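Local structure of beta-glucanase (Podospora anserina, 4LE4) at residues E168-F178 against K190-S200. The protein probably hydrolyses beta-glucans as a family GH131 glycoside hydrolase, and has been crystallised with cellotriose. Sequence-based numbering, arbitrary orientation.
Sequences EIDFAAGTVGF and KVAPVKTSTSS
The side chains of T198 and F171 cross at about a right angle, where the 190-200 chain, having left its strand, passes over the turn at 171-174. T198 shows how the two branches of one residue are divided between neighbours. CB lies near G174 CA; from there CG2, set between the backbone N and the carbonyl carbon, presses tightly on G174 CA at 3.4 Å and also meets F171 O. OG1, anti to the backbone N (chi1 -164°), points instead to the ring, 3.3 Å from F171 CD1, and approaches I169 CG2. That methyl sits over the centre of one ring face, 3.4 Å above its plane, while S200 CB comes to F171 CE1. With an alanine in place of F171, I169 CG2 and T198 OG1 would probably lose their aromatic neighbour and a gap would open beside them.

Backbone bonds begin at the end of the turn, where T196 N donates to G174 O, and V176 and V194 form an antiparallel hydrogen-bonded pair, V194 N to V176 O being 2.8 Å. The register then slips at a classic bulge: K190 and V191 both face F178, whose O accepts from K190 N at 2.8 Å and weakly from V191 N. Nearby, P193 CB packs on T175 CB at 3.7 Å, and F178 stacks on W145 of strand 142-147. The contact thus joins the 175-182/188-195 hairpin of a concanavalin-clan beta-sandwich at its open end. Its chemistry is divided: main-chain bonds pair the strands, whereas T198 meets the Asx turn begun by D170 through van der Waals contacts, its OG1 buried without a polar partner.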
loop_
_atom_site.group_PDB
_atom_site.type_symbol
_atom_site.label_atom_id
_atom_site.label_comp_id
_atom_site.label_asym_id
_atom_site.label_seq_id
_atom_site.Cartn_x
_atom_site.Cartn_y
_atom_site.Cartn_z
ATOM N N GLU A 168 -7.346 10.882 0.544
ATOM C CA GLU A 168 -7.441 12.322 0.241
ATOM C C GLU A 168 -6.900 12.974 1.512
ATOM O O GLU A 168 -7.588 13.044 2.534
ATOM C CB GLU A 168 -8.907 12.716 0.027
ATOM C CG GLU A 168 -9.091 14.247 -0.059
ATOM C CD GLU A 168 -10.491 14.698 -0.432
ATOM O OE1 GLU A 168 -11.433 13.883 -0.428
ATOM O OE2 GLU A 168 -10.648 15.907 -0.725
ATOM N N ILE A 169 -5.656 13.431 1.472
ATOM C CA ILE A 169 -5.084 13.974 2.679
ATOM C C ILE A 169 -4.898 15.493 2.587
ATOM O O ILE A 169 -4.339 15.985 1.615
ATOM C CB ILE A 169 -3.711 13.316 2.954
ATOM C CG1 ILE A 169 -3.854 11.776 2.881
ATOM C CG2 ILE A 169 -3.173 13.766 4.337
ATOM C CD1 ILE A 169 -2.603 11.010 3.205
ATOM N N ASP A 170 -5.384 16.211 3.589
ATOM C CA ASP A 170 -5.166 17.657 3.637
ATOM C C ASP A 170 -4.213 17.829 4.802
ATOM O O ASP A 170 -4.644 17.825 5.960
ATOM C CB ASP A 170 -6.458 18.426 3.927
ATOM C CG ASP A 170 -6.274 19.942 3.765
ATOM O OD1 ASP A 170 -5.125 20.420 3.909
ATOM O OD2 ASP A 170 -7.273 20.643 3.493
ATOM N N PHE A 171 -2.922 17.971 4.515
ATOM C CA PHE A 171 -1.931 18.110 5.577
ATOM C C PHE A 171 -2.005 19.454 6.316
ATOM O O PHE A 171 -1.433 19.609 7.386
ATOM C CB PHE A 171 -0.538 17.911 5.004
ATOM C CG PHE A 171 -0.253 16.500 4.578
ATOM C CD1 PHE A 171 0.190 15.555 5.507
ATOM C CD2 PHE A 171 -0.408 16.118 3.250
ATOM C CE1 PHE A 171 0.478 14.235 5.119
ATOM C CE2 PHE A 171 -0.123 14.808 2.841
ATOM C CZ PHE A 171 0.325 13.856 3.791
ATOM N N ALA A 172 -2.715 20.416 5.745
ATOM C CA ALA A 172 -2.837 21.722 6.392
ATOM C C ALA A 172 -3.962 21.683 7.415
ATOM O O ALA A 172 -3.802 22.153 8.539
ATOM C CB ALA A 172 -3.096 22.797 5.351
ATOM N N ALA A 173 -5.088 21.098 7.038
ATOM C CA ALA A 173 -6.233 20.982 7.922
ATOM C C ALA A 173 -6.123 19.783 8.865
ATOM O O ALA A 173 -6.802 19.729 9.893
ATOM C CB ALA A 173 -7.483 20.836 7.098
ATOM N N GLY A 174 -5.283 18.814 8.512
ATOM C CA GLY A 174 -5.182 17.635 9.358
ATOM C C GLY A 174 -6.401 16.746 9.206
ATOM O O GLY A 174 -7.052 16.377 10.189
ATOM N N THR A 175 -6.737 16.412 7.964
ATOM C CA THR A 175 -7.887 15.543 7.707
ATOM C C THR A 175 -7.539 14.505 6.657
ATOM O O THR A 175 -6.650 14.720 5.833
ATOM C CB THR A 175 -9.135 16.310 7.169
ATOM O OG1 THR A 175 -8.841 16.903 5.899
ATOM C CG2 THR A 175 -9.566 17.391 8.155
ATOM N N VAL A 176 -8.236 13.374 6.683
ATOM C CA VAL A 176 -7.997 12.351 5.657
ATOM C C VAL A 176 -9.332 11.755 5.248
ATOM O O VAL A 176 -10.116 11.308 6.103
ATOM C CB VAL A 176 -7.048 11.229 6.154
ATOM C CG1 VAL A 176 -7.639 10.564 7.367
ATOM C CG2 VAL A 176 -6.790 10.185 5.018
ATOM N N GLY A 177 -9.575 11.756 3.940
ATOM C CA GLY A 177 -10.797 11.218 3.354
ATOM C C GLY A 177 -10.433 9.934 2.600
ATOM O O GLY A 177 -9.268 9.719 2.270
ATOM N N PHE A 178 -11.432 9.123 2.293
ATOM C CA PHE A 178 -11.192 7.830 1.679
ATOM C C PHE A 178 -11.970 7.633 0.387
ATOM O O PHE A 178 -13.197 7.694 0.385
ATOM C CB PHE A 178 -11.572 6.756 2.709
ATOM C CG PHE A 178 -11.380 5.333 2.229
ATOM C CD1 PHE A 178 -10.104 4.800 2.087
ATOM C CD2 PHE A 178 -12.483 4.526 2.011
ATOM C CE1 PHE A 178 -9.936 3.459 1.746
ATOM C CE2 PHE A 178 -12.340 3.191 1.671
ATOM C CZ PHE A 178 -11.058 2.664 1.542
ATOM N N LYS A 190 -15.944 7.333 -0.225
ATOM C CA LYS A 190 -16.757 6.534 0.661
ATOM C C LYS A 190 -16.787 6.990 2.121
ATOM O O LYS A 190 -17.667 6.565 2.877
ATOM C CB LYS A 190 -16.352 5.083 0.515
ATOM C CG LYS A 190 -16.706 4.603 -0.921
ATOM C CD LYS A 190 -16.477 3.125 -1.185
ATOM C CE LYS A 190 -16.785 2.830 -2.678
ATOM N NZ LYS A 190 -16.634 1.390 -3.044
ATOM N N VAL A 191 -15.826 7.824 2.504
ATOM C CA VAL A 191 -15.790 8.424 3.846
ATOM C C VAL A 191 -15.264 9.869 3.698
ATOM O O VAL A 191 -14.180 10.107 3.149
ATOM C CB VAL A 191 -14.870 7.665 4.842
ATOM C CG1 VAL A 191 -14.966 8.307 6.220
ATOM C CG2 VAL A 191 -15.265 6.194 4.916
ATOM N N ALA A 192 -16.078 10.830 4.120
ATOM C CA ALA A 192 -15.702 12.245 4.093
ATOM C C ALA A 192 -14.462 12.427 4.992
ATOM O O ALA A 192 -14.274 11.682 5.958
ATOM C CB ALA A 192 -16.870 13.099 4.624
ATOM N N PRO A 193 -13.618 13.442 4.711
ATOM C CA PRO A 193 -12.412 13.648 5.535
ATOM C C PRO A 193 -12.633 13.609 7.041
ATOM O O PRO A 193 -13.552 14.269 7.562
ATOM C CB PRO A 193 -11.890 14.994 5.053
ATOM C CG PRO A 193 -12.295 14.991 3.585
ATOM C CD PRO A 193 -13.720 14.472 3.665
ATOM N N VAL A 194 -11.780 12.822 7.709
ATOM C CA VAL A 194 -11.787 12.597 9.150
ATOM C C VAL A 194 -10.577 13.301 9.780
ATOM O O VAL A 194 -9.474 13.231 9.240
ATOM C CB VAL A 194 -11.668 11.074 9.455
ATOM C CG1 VAL A 194 -11.615 10.834 10.943
ATOM C CG2 VAL A 194 -12.815 10.343 8.837
ATOM N N LYS A 195 -10.778 13.956 10.925
ATOM C CA LYS A 195 -9.692 14.675 11.609
ATOM C C LYS A 195 -8.734 13.761 12.363
ATOM O O LYS A 195 -9.169 12.833 13.028
ATOM C CB LYS A 195 -10.253 15.670 12.638
ATOM C CG LYS A 195 -10.975 16.874 12.091
ATOM C CD LYS A 195 -10.945 17.987 13.142
ATOM C CE LYS A 195 -11.914 19.146 12.850
ATOM N NZ LYS A 195 -13.353 18.758 13.012
ATOM N N THR A 196 -7.434 14.027 12.263
ATOM C CA THR A 196 -6.438 13.248 12.984
ATOM C C THR A 196 -5.132 14.017 12.897
ATOM O O THR A 196 -5.039 14.969 12.141
ATOM C CB THR A 196 -6.245 11.809 12.369
ATOM O OG1 THR A 196 -5.613 10.950 13.332
ATOM C CG2 THR A 196 -5.377 11.854 11.133
ATOM N N SER A 197 -4.127 13.613 13.669
ATOM C CA SER A 197 -2.812 14.269 13.619
ATOM C C SER A 197 -2.103 13.792 12.367
ATOM O O SER A 197 -1.645 12.644 12.301
ATOM C CB SER A 197 -1.930 13.885 14.812
ATOM O OG SER A 197 -2.378 14.484 16.008
ATOM N N THR A 198 -2.022 14.666 11.378
ATOM C CA THR A 198 -1.367 14.321 10.151
ATOM C C THR A 198 0.001 14.974 10.271
ATOM O O THR A 198 0.144 16.189 10.146
ATOM C CB THR A 198 -2.186 14.854 8.962
ATOM O OG1 THR A 198 -1.746 14.211 7.768
ATOM C CG2 THR A 198 -2.052 16.343 8.815
ATOM N N SER A 199 0.998 14.183 10.609
ATOM C CA SER A 199 2.346 14.713 10.767
ATOM C C SER A 199 3.178 13.781 9.916
ATOM O O SER A 199 3.131 12.566 10.091
ATOM C CB SER A 199 2.777 14.648 12.239
ATOM O OG SER A 199 3.973 15.382 12.488
ATOM N N SER A 200 3.910 14.344 8.968
ATOM C CA SER A 200 4.722 13.526 8.078
ATOM C C SER A 200 5.865 14.336 7.534
ATOM O O SER A 200 5.735 15.545 7.368
ATOM C CB SER A 200 3.863 13.023 6.913
ATOM O OG SER A 200 4.646 12.414 5.899
#